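Long-range contacts in SnoN,Epimerase SnoN (Streptomyces nogalater, PDB 5EP9), which catalyses an epimerisation in nogalamycin biosynthesis as a non-heme iron enzyme that depends on 2-oxoglutarate: residues A[31-36]-A[107-112]; A[61-66]-A[94-99]; A[118-123]-A[241-246]; A[168-173]-A[228-233]; A[262-267]-A[277-282]. All coordinates share one frame; numbering follows the deposited sequence.

Contacts 1 and 2 lie in the SnoN portion 14-202 and contact 5 in 203-305, while contacts 3 and 4 join the two portions. Contact 3 is the hub: it touches contact 1 through Glu111 OE2 and Leu118 N, 3.0 Å apart, contact 2 through Met97 and Leu123, and contact 5 through Arg119 NH1 and Phe280 O, 2.9 Å apart. Contacts 2 and 5 also meet, at Arg98 and Asp278. Contact 4 stands apart, its centre about 34 Å from that of contact 5, yet Met173 touches bound 2-oxoglutarate. The side chain of Val242 in contact 3 comes within about 6 Å of the same ligand and about 8 Å of the iron.

Contact 1: A[31-36]-A[107-112]; sequences AALERL and AALAEY
Tyr112 and Leu33 carry most of this helix-helix contact, with Leu109 as the third partner. Helices 31-36 and 107-112, both in the SnoN portion 14-202, approach to 11.1 Å between axes and cross at -61°, so the gap is bridged by long side chains and not by backbone. The phenol of Tyr112 spans it because its CG stands opposite the backbone N (chi1 -166°), which directs the ring at the other helix. Leu33 sits on one face of that ring: its branch carbon CG is 3.8 Å from the Tyr112 ring centroid and 13° off the ring normal, the geometry of a CH-pi contact. One methyl, Leu33 CD2, lies by the CD1-CE1 side of the ring, 4.0 Å from Tyr112 CD1, while the ring carbon Tyr112 CE2 comes within 3.5 Å of Leu33 O. The other methyl of Leu33 serves a different neighbour, CD1 meeting Leu109 CD2 at 3.7 Å. The same Leu109 methyl also receives Leu36 CD2 at 3.9 Å, the two side chains meeting nearly at right angles, and is thus shared by two leucines one helical turn apart.

No direct hydrogen bond joins the helices, but a water links their polar ends. It lies 2.6 Å from Tyr112 OH and donates to Glu34 OE2 at 3.0 Å. The polar bridge therefore flanks the apolar patch near the protein surface. Toward the sheet, Leu36 packs on Val46 and Leu109 on Val48, both of strand 45-48, and Leu109 also reaches Phe218 of strand 216-220.

Contact 2: A[61-66]-A[94-99]; sequences LAEARR and SDTMRR
Glu63 of helix 61-66 reaches across to Ser94, and its conformation governs the polar part of the contact, which lies in the SnoN portion 14-202. The side chain leaves the backbone with CG opposite N (chi1 173°) and then folds at chi2 (74°), a bend that turns the carboxylate back along its own helix toward Arg66 while keeping OE2 beside the serine. Ser94 OG donates to Glu63 OE2 at 2.6 Å, arriving on the anti side of the carboxylate. Arg66 NH2 reaches OE2 from the opposite face of that plane, and the guanidinium grips side-on: NE bonds to Glu63 OE1 at 2.9 Å, and NH2 makes a salt bridge to OE2 at 2.8 Å. Two donors thus fix OE2, which probably favours the ionised carboxylate.

The aliphatic part of Glu63 is also in use. Its CB touches Thr96 CG2 at 3.8 Å, and its CG meets Met97 CE at 3.7 Å as these two side chains run past each other in opposite directions. Met97 is bent at chi2, and this carries its terminal methyl over helix 61-66 to within 3.4 Å of Ala64 N. Replacing Glu63 by alanine would probably leave both the Ser94 hydroxyl and the Arg66 guanidinium without their shared acceptor.

While donating to the glutamate, Ser94 OG accepts from Met97 N at 3.0 Å, nearly straight (176°), with a weak second bond from Thr96 N. This is the classic N-cap of helix 95-101, here tied to a neighbouring helix through the capping hydroxyl.

Contact 3: A[118-123]-A[241-246]; sequences LRLFKL and AVYMDA
Arg119 binds segment 241-246 three times. Its backbone N donates to Met244 O at 2.7 Å, almost straight (171°), its O accepts from Met244 N at 2.9 Å, and its side chain adds a third bond, NE to Ala246 O at 2.9 Å. In that last bond the carbonyl oxygen lies near the guanidinium plane and is met on a lone pair; the chain, extended from CG to NE, runs alongside Ala246 to get there. The other end of the guanidinium, NH1, is held by Phe280 O. A leucine here would probably leave Ala246 O and Phe280 O without this donor, removing a side-chain tie just past the strand.

Further along, Val242 O accepts from Phe121 N at 2.9 Å and weakly from Lys122 N at 3.5 Å, while Val242 N donates to Lys122 O at 2.9 Å. Two residues thus face one, a classic beta bulge that shifts the register by a residue. The antiparallel pair lies in the larger sheet of the fold, consistent with the double-stranded beta-helix of the cupin clan; strand 118-123 belongs to the SnoN portion 14-202 and 241-246 to 203-305.

Around this ladder, Met244, Val242 and Lys122 line one face. The sulfur of Met244 makes a Met-aromatic contact with Phe121, SD being 5.0 Å from the ring centroid and 58° off its normal, and Val242 CG1 lies beside the same ring. Lys122 lays its CE against Val242 CG2. On the other face Leu120 CD1 touches Tyr243 CE1 and Leu123 CD1 approaches Ala241 CB, while the Tyr243 hydroxyl bonds to Ala101 O of helix 95-101.

Contact 4: A[168-173]-A[228-233]; sequences VERGCM and GANSTD
Glu169 O takes two bonds from Ser231: the backbone N at 2.9 Å and the hydroxyl OG at 3.2 Å. Beside it, Arg170 NE donates to Thr232 OG1 at 3.0 Å, the oxygen lying at the edge of the guanidinium and close to its plane, with a weak bond from NH2 to the same atom. The threonine methyl faces the other way, CG2 packing on Glu169 CG at 3.6 Å, and Gly228 N closes the far end on Cys172 O at 3.2 Å.

The threonine is set by Asn230, whose OD1 accepts from Thr232 N at 2.9 Å, an Asx turn, and from Thr232 OG1 at 2.8 Å on a lone pair. This turn shapes the loop after strand 225-227, in the SnoN portion 203-305; the partner loop, before strand 173-175, belongs to portion 14-202. Gly171 is required by its backbone angles (phi 98°, psi 38°), and a CB there would also clash with Gly228 O.

The guanidinium is also held from outside the two loops: NH1 bonds to Asp165 O and NH2 makes a salt bridge with Glu234. Gly171 O accepts from NH1 of the 2-oxoglutarate-binding Arg236, and Met173 touches the ligand itself.

Contact 5: A[262-267]-A[277-282]; sequences PGTGAD and GDRFPL
Arg279 starts toward Pro262 with its CG opposite the backbone N (chi1 178°), bends at chi2 (51°) and then straightens, which brings the NE edge of the guanidinium onto Pro262 O. Both NE and NH2 donate to that single oxygen, each at 2.8 Å. The grip is side-on, and the oxygen lies in the guanidinium plane just as both donors lie in the carbonyl plane, so the flat groups are nearly coplanar.

On its way the arginine passes close to Gly263, CG being 3.4 Å from Gly263 O. A CB on that glycine would come tightly against Arg279 NE, and its positive phi favours glycine as well. Thr264 adds an apolar touch: its methyl CG2 reaches Phe280 CZ at 3.8 Å. The Phe280 ring in turn has Arg279 CG over one face, offset toward the rim.

Arg279 and Phe280 belong to a type I turn from Gly277 to Phe280, closed by Phe280 N to Gly277 O at 3.0 Å. The contact joins two parts of the irregular chain that follows helix 256-259, in the SnoN portion 203-305. Because a cationic group is matched to a neutral carbonyl, the bonding does not itself cancel the charge, and Asp89 offers Arg279 NH2 no more than a long, weak ion pair; the acceptor belongs to the backbone, independent of the proline ring.

Contact 1: A[31-36]-A[107-112]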
# COMPACT_ATOMS: atom_id res chain seq x y z
N ALA A 31 -4.87 -12.77 21.80
CA ALA A 31 -5.72 -13.77 21.10
C ALA A 31 -6.29 -13.30 19.75
O ALA A 31 -6.21 -13.99 18.74
CB ALA A 31 -6.89 -14.20 21.99
N ALA A 32 -6.95 -12.16 19.80
CA ALA A 32 -7.55 -11.51 18.62
C ALA A 32 -6.48 -11.06 17.58
O ALA A 32 -6.70 -11.14 16.40
CB ALA A 32 -8.44 -10.33 19.02
N LEU A 33 -5.33 -10.65 18.08
CA LEU A 33 -4.18 -10.32 17.26
C LEU A 33 -3.60 -11.61 16.56
O LEU A 33 -3.24 -11.58 15.41
CB LEU A 33 -3.14 -9.61 18.11
CG LEU A 33 -2.06 -8.75 17.47
CD1 LEU A 33 -2.68 -7.71 16.55
CD2 LEU A 33 -1.18 -8.03 18.53
N GLU A 34 -3.55 -12.70 17.27
CA GLU A 34 -3.12 -13.98 16.71
C GLU A 34 -4.06 -14.45 15.60
O GLU A 34 -3.65 -14.93 14.57
CB GLU A 34 -2.98 -15.10 17.80
CG GLU A 34 -2.24 -16.38 17.32
CD GLU A 34 -1.39 -17.08 18.42
OE1 GLU A 34 -1.96 -17.85 19.27
OE2 GLU A 34 -0.12 -16.85 18.42
N ARG A 35 -5.34 -14.23 15.83
CA ARG A 35 -6.42 -14.59 14.85
C ARG A 35 -6.33 -13.75 13.62
O ARG A 35 -6.42 -14.23 12.50
CB ARG A 35 -7.82 -14.54 15.47
CG ARG A 35 -8.12 -15.83 16.27
CD ARG A 35 -9.57 -15.91 16.80
NE ARG A 35 -10.09 -14.58 17.22
CZ ARG A 35 -10.13 -14.08 18.47
NH1 ARG A 35 -9.69 -14.75 19.55
NH2 ARG A 35 -10.60 -12.85 18.62
N LEU A 36 -6.03 -12.52 13.87
CA LEU A 36 -5.84 -11.56 12.78
C LEU A 36 -4.64 -11.88 11.89
O LEU A 36 -4.71 -11.85 10.65
CB LEU A 36 -5.67 -10.19 13.40
CG LEU A 36 -5.68 -9.09 12.38
CD1 LEU A 36 -7.12 -8.59 12.15
CD2 LEU A 36 -4.84 -7.99 12.94
N ALA A 107 1.91 0.62 12.37
CA ALA A 107 3.27 0.07 12.30
C ALA A 107 3.32 -1.17 13.12
O ALA A 107 3.93 -2.19 12.71
CB ALA A 107 4.28 1.06 12.88
N ALA A 108 2.76 -1.09 14.32
CA ALA A 108 2.75 -2.28 15.17
C ALA A 108 1.98 -3.50 14.51
O ALA A 108 2.43 -4.63 14.64
CB ALA A 108 2.23 -2.02 16.55
N LEU A 109 0.86 -3.21 13.88
CA LEU A 109 0.11 -4.22 13.20
C LEU A 109 0.93 -4.83 12.06
O LEU A 109 1.01 -6.01 11.95
CB LEU A 109 -1.17 -3.66 12.65
CG LEU A 109 -2.21 -3.50 13.73
CD1 LEU A 109 -3.35 -2.61 13.24
CD2 LEU A 109 -2.79 -4.86 14.13
N ALA A 110 1.53 -3.99 11.24
CA ALA A 110 2.31 -4.42 10.16
C ALA A 110 3.43 -5.37 10.60
O ALA A 110 3.67 -6.42 9.97
CB ALA A 110 2.92 -3.25 9.37
N GLU A 111 4.13 -5.00 11.66
CA GLU A 111 5.23 -5.80 12.11
C GLU A 111 4.73 -7.11 12.67
O GLU A 111 5.41 -8.13 12.45
CB GLU A 111 6.15 -5.11 13.16
CG GLU A 111 6.94 -3.97 12.57
CD GLU A 111 8.17 -3.55 13.41
OE1 GLU A 111 8.20 -3.80 14.63
OE2 GLU A 111 9.06 -2.94 12.79
N TYR A 112 3.63 -7.10 13.40
CA TYR A 112 3.09 -8.32 13.92
C TYR A 112 2.66 -9.23 12.72
O TYR A 112 2.93 -10.38 12.70
CB TYR A 112 1.90 -8.07 14.85
CG TYR A 112 1.51 -9.30 15.66
CD1 TYR A 112 2.11 -9.58 16.90
CD2 TYR A 112 0.56 -10.19 15.19
CE1 TYR A 112 1.74 -10.72 17.62
CE2 TYR A 112 0.20 -11.33 15.89
CZ TYR A 112 0.78 -11.60 17.09
OH TYR A 112 0.41 -12.74 17.76
O HOH W 1 0.31 -14.85 16.19

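Contact 2: A[61-66]-A[94-99]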
# COMPACT_ATOMS: atom_id res chain seq x y z
N LEU A 61 -7.14 13.44 6.19
CA LEU A 61 -7.98 13.71 5.03
C LEU A 61 -7.71 15.11 4.52
O LEU A 61 -7.52 15.33 3.35
CB LEU A 61 -9.46 13.55 5.38
CG LEU A 61 -10.44 13.98 4.28
CD1 LEU A 61 -10.22 13.25 2.92
CD2 LEU A 61 -11.87 13.75 4.77
N ALA A 62 -7.65 16.09 5.43
CA ALA A 62 -7.43 17.46 5.00
C ALA A 62 -6.10 17.54 4.32
O ALA A 62 -5.91 18.34 3.41
CB ALA A 62 -7.49 18.52 6.18
N GLU A 63 -5.13 16.90 4.91
CA GLU A 63 -3.75 17.01 4.38
C GLU A 63 -3.72 16.27 2.96
O GLU A 63 -3.10 16.76 2.03
CB GLU A 63 -2.76 16.40 5.31
CG GLU A 63 -1.34 16.34 4.73
CD GLU A 63 -0.61 17.68 4.68
OE1 GLU A 63 -1.21 18.74 4.97
OE2 GLU A 63 0.58 17.67 4.30
N ALA A 64 -4.39 15.15 2.86
CA ALA A 64 -4.54 14.47 1.54
C ALA A 64 -5.11 15.38 0.50
O ALA A 64 -4.53 15.53 -0.59
CB ALA A 64 -5.36 13.21 1.63
N ARG A 65 -6.17 16.10 0.89
CA ARG A 65 -6.80 17.04 -0.07
C ARG A 65 -5.92 18.21 -0.45
O ARG A 65 -5.87 18.61 -1.62
CB ARG A 65 -8.09 17.64 0.48
CG ARG A 65 -9.25 16.63 0.59
CD ARG A 65 -10.53 17.37 0.99
NE ARG A 65 -11.66 16.51 0.73
CZ ARG A 65 -12.67 16.18 1.57
NH1 ARG A 65 -12.81 16.72 2.80
NH2 ARG A 65 -13.59 15.31 1.14
N ARG A 66 -5.22 18.72 0.55
CA ARG A 66 -4.31 19.83 0.34
C ARG A 66 -3.19 19.46 -0.63
O ARG A 66 -2.87 20.21 -1.52
CB ARG A 66 -3.66 20.30 1.68
CG ARG A 66 -2.89 21.60 1.56
CD ARG A 66 -2.07 21.89 2.83
NE ARG A 66 -1.00 20.89 3.04
CZ ARG A 66 0.17 20.88 2.42
NH1 ARG A 66 0.45 21.76 1.49
NH2 ARG A 66 1.08 19.97 2.74
N SER A 94 5.68 15.97 3.23
CA SER A 94 4.68 16.25 4.23
C SER A 94 4.94 15.51 5.52
O SER A 94 4.85 14.30 5.57
CB SER A 94 3.31 15.78 3.67
OG SER A 94 2.33 15.78 4.70
N ASP A 95 5.27 16.23 6.53
CA ASP A 95 5.43 15.61 7.85
C ASP A 95 4.06 14.79 8.22
O ASP A 95 4.14 13.81 8.93
CB ASP A 95 5.73 16.66 8.89
CG ASP A 95 7.17 17.29 8.62
OD1 ASP A 95 7.94 16.62 7.88
OD2 ASP A 95 7.53 18.38 9.12
N THR A 96 2.92 15.37 7.89
CA THR A 96 1.70 14.94 8.39
C THR A 96 1.50 13.48 7.73
O THR A 96 1.30 12.52 8.43
CB THR A 96 0.56 15.91 8.02
OG1 THR A 96 0.68 17.10 8.79
CG2 THR A 96 -0.79 15.30 8.33
N MET A 97 1.79 13.38 6.46
CA MET A 97 1.87 12.13 5.87
C MET A 97 2.97 11.17 6.39
O MET A 97 2.74 9.95 6.51
CB MET A 97 1.90 12.23 4.30
CG MET A 97 0.61 12.81 3.73
SD MET A 97 -0.79 11.81 4.30
CE MET A 97 -2.14 12.81 3.81
N ARG A 98 4.10 11.69 6.78
CA ARG A 98 5.06 10.85 7.42
C ARG A 98 4.55 10.32 8.73
O ARG A 98 4.93 9.18 9.10
CB ARG A 98 6.44 11.56 7.61
CG ARG A 98 7.62 10.59 7.86
CD ARG A 98 8.93 11.39 8.02
NE ARG A 98 10.15 10.56 7.94
CZ ARG A 98 10.63 9.78 8.92
NH1 ARG A 98 9.96 9.64 10.07
NH2 ARG A 98 11.80 9.14 8.80
N ARG A 99 3.82 11.15 9.49
CA ARG A 99 3.26 10.63 10.75
C ARG A 99 2.29 9.49 10.47
O ARG A 99 2.20 8.53 11.21
CB ARG A 99 2.57 11.68 11.62
CG ARG A 99 3.60 12.61 12.29
CD ARG A 99 3.03 13.58 13.32
NE ARG A 99 2.71 14.85 12.72
CZ ARG A 99 1.52 15.19 12.25
NH1 ARG A 99 0.46 14.34 12.30
NH2 ARG A 99 1.41 16.41 11.70

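Contact 3: A[118-123]-A[241-246]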
# COMPACT_ATOMS: atom_id res chain seq x y z
N LEU A 118 10.39 -4.05 10.37
CA LEU A 118 10.13 -3.45 9.13
C LEU A 118 10.67 -2.04 9.03
O LEU A 118 10.91 -1.39 10.02
CB LEU A 118 8.63 -3.41 8.86
CG LEU A 118 7.84 -4.75 8.78
CD1 LEU A 118 6.36 -4.40 8.76
CD2 LEU A 118 8.21 -5.61 7.59
N ARG A 119 10.77 -1.60 7.79
CA ARG A 119 11.04 -0.23 7.40
C ARG A 119 9.97 0.28 6.47
O ARG A 119 9.30 -0.48 5.76
CB ARG A 119 12.37 -0.12 6.66
CG ARG A 119 13.59 -0.34 7.49
CD ARG A 119 14.85 -0.55 6.65
NE ARG A 119 16.00 -0.79 7.50
CZ ARG A 119 16.59 0.16 8.26
NH1 ARG A 119 16.25 1.44 8.20
NH2 ARG A 119 17.56 -0.17 9.05
N LEU A 120 9.81 1.60 6.48
CA LEU A 120 8.93 2.26 5.52
C LEU A 120 9.69 2.38 4.22
O LEU A 120 10.82 2.82 4.21
CB LEU A 120 8.52 3.63 6.00
CG LEU A 120 7.82 4.56 5.00
CD1 LEU A 120 6.44 4.05 4.65
CD2 LEU A 120 7.70 5.99 5.56
N PHE A 121 9.00 2.05 3.10
CA PHE A 121 9.54 2.24 1.74
C PHE A 121 8.97 3.45 1.09
O PHE A 121 9.68 4.30 0.53
CB PHE A 121 9.27 0.99 0.84
CG PHE A 121 9.72 1.19 -0.59
CD1 PHE A 121 11.05 1.38 -0.88
CD2 PHE A 121 8.82 1.12 -1.63
CE1 PHE A 121 11.47 1.54 -2.17
CE2 PHE A 121 9.22 1.29 -2.94
CZ PHE A 121 10.54 1.52 -3.20
N LYS A 122 7.67 3.54 1.13
CA LYS A 122 6.97 4.78 0.67
C LYS A 122 5.52 4.86 1.10
O LYS A 122 4.88 3.83 1.45
CB LYS A 122 7.00 4.87 -0.85
CG LYS A 122 6.13 3.79 -1.45
CD LYS A 122 6.14 3.83 -2.95
CE LYS A 122 5.26 2.69 -3.32
NZ LYS A 122 5.07 2.71 -4.76
N LEU A 123 5.01 6.10 1.15
CA LEU A 123 3.58 6.34 1.26
C LEU A 123 3.09 7.10 0.06
O LEU A 123 3.69 8.12 -0.31
CB LEU A 123 3.23 7.04 2.52
CG LEU A 123 1.70 7.26 2.77
CD1 LEU A 123 1.32 7.16 4.22
CD2 LEU A 123 1.18 8.57 2.19
N ALA A 241 0.67 2.65 1.91
CA ALA A 241 2.01 2.63 2.38
C ALA A 241 2.60 1.24 2.25
O ALA A 241 2.02 0.28 2.71
CB ALA A 241 2.10 3.07 3.85
N VAL A 242 3.80 1.17 1.70
CA VAL A 242 4.56 -0.08 1.53
C VAL A 242 5.66 -0.16 2.60
O VAL A 242 6.41 0.76 2.79
CB VAL A 242 5.21 -0.10 0.13
CG1 VAL A 242 6.05 -1.35 -0.06
CG2 VAL A 242 4.13 -0.00 -0.95
N TYR A 243 5.57 -1.21 3.36
CA TYR A 243 6.54 -1.61 4.35
C TYR A 243 7.35 -2.87 3.88
O TYR A 243 6.83 -3.79 3.20
CB TYR A 243 5.84 -1.97 5.64
CG TYR A 243 4.96 -0.84 6.12
CD1 TYR A 243 5.53 0.34 6.56
CD2 TYR A 243 3.58 -0.90 6.05
CE1 TYR A 243 4.75 1.41 6.97
CE2 TYR A 243 2.81 0.18 6.49
CZ TYR A 243 3.38 1.32 6.93
OH TYR A 243 2.61 2.38 7.37
N MET A 244 8.61 -2.86 4.25
CA MET A 244 9.57 -3.85 3.80
C MET A 244 10.35 -4.32 4.98
O MET A 244 10.54 -3.61 5.95
CB MET A 244 10.52 -3.29 2.74
CG MET A 244 11.40 -2.13 3.22
SD MET A 244 12.18 -1.35 1.75
CE MET A 244 12.98 -0.01 2.64
N ASP A 245 10.88 -5.51 4.84
CA ASP A 245 11.82 -6.08 5.81
C ASP A 245 12.93 -5.11 6.12
O ASP A 245 13.48 -4.48 5.21
CB ASP A 245 12.47 -7.29 5.21
CG ASP A 245 13.10 -8.19 6.25
OD1 ASP A 245 14.12 -7.89 6.88
OD2 ASP A 245 12.59 -9.33 6.38
N ALA A 246 13.28 -5.01 7.39
CA ALA A 246 14.35 -4.13 7.80
C ALA A 246 15.73 -4.47 7.17
O ALA A 246 16.58 -3.63 7.13
CB ALA A 246 14.46 -4.10 9.31

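Contact 4: A[168-173]-A[228-233]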
# COMPACT_ATOMS: atom_id res chain seq x y z
N VAL A 168 -18.44 -0.34 -2.02
CA VAL A 168 -18.15 -0.98 -3.29
C VAL A 168 -18.15 0.02 -4.42
O VAL A 168 -17.18 0.08 -5.20
CB VAL A 168 -19.09 -2.23 -3.61
CG1 VAL A 168 -18.71 -2.81 -4.93
CG2 VAL A 168 -18.90 -3.29 -2.54
N GLU A 169 -19.20 0.77 -4.53
CA GLU A 169 -19.34 1.61 -5.69
C GLU A 169 -18.38 2.80 -5.78
O GLU A 169 -18.26 3.46 -6.84
CB GLU A 169 -20.82 2.02 -5.90
CG GLU A 169 -21.38 2.94 -4.83
CD GLU A 169 -21.96 2.23 -3.56
OE1 GLU A 169 -21.80 0.94 -3.34
OE2 GLU A 169 -22.67 3.02 -2.84
N ARG A 170 -17.70 3.07 -4.68
CA ARG A 170 -16.69 4.16 -4.65
C ARG A 170 -15.29 3.65 -4.97
O ARG A 170 -14.33 4.40 -4.99
CB ARG A 170 -16.72 4.90 -3.29
CG ARG A 170 -15.90 6.17 -3.31
CD ARG A 170 -16.26 7.14 -2.19
NE ARG A 170 -17.59 7.60 -2.45
CZ ARG A 170 -18.57 7.54 -1.59
NH1 ARG A 170 -18.38 7.10 -0.35
NH2 ARG A 170 -19.75 7.97 -1.94
N GLY A 171 -15.19 2.35 -5.31
CA GLY A 171 -13.94 1.74 -5.79
C GLY A 171 -13.12 1.00 -4.77
O GLY A 171 -11.89 1.18 -4.71
N CYS A 172 -13.75 0.31 -3.86
CA CYS A 172 -13.01 -0.44 -2.87
C CYS A 172 -12.25 -1.51 -3.59
O CYS A 172 -12.46 -1.79 -4.78
CB CYS A 172 -13.90 -1.02 -1.75
SG CYS A 172 -14.91 -2.42 -2.28
N MET A 173 -11.40 -2.18 -2.82
CA MET A 173 -10.53 -3.26 -3.35
C MET A 173 -11.18 -4.64 -3.30
O MET A 173 -12.02 -4.90 -2.46
CB MET A 173 -9.17 -3.27 -2.66
CG MET A 173 -8.40 -1.95 -2.95
SD MET A 173 -6.60 -2.14 -3.04
CE MET A 173 -6.44 -2.11 -1.32
N GLY A 228 -12.41 -1.34 -7.90
CA GLY A 228 -13.46 -0.85 -8.83
C GLY A 228 -13.21 0.57 -9.26
O GLY A 228 -12.35 1.30 -8.73
N ALA A 229 -13.96 0.98 -10.28
CA ALA A 229 -14.07 2.39 -10.64
C ALA A 229 -14.79 3.09 -9.51
O ALA A 229 -15.60 2.49 -8.79
CB ALA A 229 -14.85 2.55 -11.96
N ASN A 230 -14.53 4.36 -9.35
CA ASN A 230 -15.44 5.16 -8.54
C ASN A 230 -16.61 5.60 -9.42
O ASN A 230 -16.43 6.45 -10.28
CB ASN A 230 -14.73 6.38 -7.93
CG ASN A 230 -15.61 7.18 -7.00
OD1 ASN A 230 -16.81 6.88 -6.78
ND2 ASN A 230 -14.99 8.22 -6.41
N SER A 231 -17.78 4.99 -9.22
CA SER A 231 -18.97 5.44 -9.92
C SER A 231 -19.87 6.42 -9.13
O SER A 231 -20.89 6.69 -9.52
CB SER A 231 -19.79 4.24 -10.38
OG SER A 231 -20.30 3.61 -9.27
N THR A 232 -19.38 6.99 -8.04
CA THR A 232 -20.10 8.00 -7.29
C THR A 232 -19.53 9.40 -7.58
O THR A 232 -18.46 9.57 -8.14
CB THR A 232 -20.01 7.78 -5.74
OG1 THR A 232 -18.73 8.20 -5.20
CG2 THR A 232 -20.25 6.29 -5.42
N ASP A 233 -20.25 10.38 -7.08
CA ASP A 233 -19.85 11.78 -7.09
C ASP A 233 -18.91 12.19 -6.00
O ASP A 233 -18.60 13.30 -5.96
CB ASP A 233 -21.07 12.67 -6.88
CG ASP A 233 -22.00 12.59 -7.99
OD1 ASP A 233 -21.68 11.92 -8.99
OD2 ASP A 233 -23.12 13.16 -7.89

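Contact 5: A[262-267]-A[277-282]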
# COMPACT_ATOMS: atom_id res chain seq x y z
N PRO A 262 13.42 8.70 -5.35
CA PRO A 262 13.75 10.07 -4.94
C PRO A 262 14.19 10.11 -3.46
O PRO A 262 13.89 9.22 -2.67
CB PRO A 262 12.44 10.82 -5.12
CG PRO A 262 11.42 9.79 -4.97
CD PRO A 262 11.97 8.50 -5.51
N GLY A 263 14.95 11.15 -3.17
CA GLY A 263 15.42 11.46 -1.81
C GLY A 263 16.51 10.54 -1.30
O GLY A 263 16.60 10.32 -0.10
N THR A 264 17.29 9.96 -2.21
CA THR A 264 18.32 8.96 -1.88
C THR A 264 19.69 9.39 -2.29
O THR A 264 20.53 8.54 -2.50
CB THR A 264 18.07 7.57 -2.53
OG1 THR A 264 17.94 7.67 -3.96
CG2 THR A 264 16.78 6.95 -1.99
N GLY A 265 19.91 10.70 -2.46
CA GLY A 265 21.19 11.25 -2.92
C GLY A 265 21.32 11.52 -4.42
O GLY A 265 20.46 11.19 -5.22
N ALA A 266 22.44 12.12 -4.78
CA ALA A 266 22.72 12.50 -6.20
C ALA A 266 22.98 11.26 -7.07
O ALA A 266 22.40 11.13 -8.16
CB ALA A 266 23.89 13.49 -6.30
N ASP A 267 23.81 10.35 -6.55
CA ASP A 267 24.25 9.11 -7.27
C ASP A 267 23.14 8.05 -7.33
O ASP A 267 22.45 7.86 -6.32
CB ASP A 267 25.50 8.51 -6.61
CG ASP A 267 26.73 9.44 -6.72
OD1 ASP A 267 26.66 10.47 -7.44
OD2 ASP A 267 27.77 9.14 -6.08
N GLY A 277 18.42 4.39 7.26
CA GLY A 277 18.33 5.78 7.62
C GLY A 277 16.91 6.33 7.60
O GLY A 277 15.93 5.60 7.38
N ASP A 278 16.82 7.62 7.84
CA ASP A 278 15.62 8.49 7.75
C ASP A 278 14.81 8.38 6.52
O ASP A 278 13.61 8.56 6.57
CB ASP A 278 16.05 10.01 7.79
CG ASP A 278 16.38 10.49 9.19
OD1 ASP A 278 15.98 9.73 10.12
OD2 ASP A 278 17.02 11.58 9.38
N ARG A 279 15.44 8.13 5.41
CA ARG A 279 14.74 7.94 4.14
C ARG A 279 13.89 6.62 4.08
O ARG A 279 12.92 6.52 3.40
CB ARG A 279 15.76 7.98 3.01
CG ARG A 279 15.17 7.74 1.63
CD ARG A 279 13.95 8.62 1.34
NE ARG A 279 13.48 8.34 0.00
CZ ARG A 279 12.61 7.38 -0.33
NH1 ARG A 279 12.04 6.61 0.61
NH2 ARG A 279 12.30 7.19 -1.63
N PHE A 280 14.32 5.63 4.86
CA PHE A 280 13.70 4.26 4.89
C PHE A 280 13.57 3.80 6.32
O PHE A 280 14.22 2.85 6.73
CB PHE A 280 14.50 3.24 4.11
CG PHE A 280 14.69 3.61 2.67
CD1 PHE A 280 13.65 3.53 1.79
CD2 PHE A 280 15.95 4.00 2.18
CE1 PHE A 280 13.82 3.85 0.43
CE2 PHE A 280 16.12 4.33 0.84
CZ PHE A 280 15.05 4.24 -0.04
N PRO A 281 12.77 4.54 7.11
CA PRO A 281 12.96 4.43 8.56
C PRO A 281 12.45 3.13 9.11
O PRO A 281 11.36 2.66 8.72
CB PRO A 281 12.16 5.65 9.11
CG PRO A 281 11.09 5.84 8.06
CD PRO A 281 11.85 5.62 6.78
N LEU A 282 13.14 2.65 10.11
CA LEU A 282 12.63 1.61 10.96
C LEU A 282 11.26 2.05 11.55
O LEU A 282 11.11 3.15 11.98
CB LEU A 282 13.60 1.31 12.08
CG LEU A 282 14.93 0.65 11.68
CD1 LEU A 282 15.95 0.76 12.80
CD2 LEU A 282 14.67 -0.80 11.26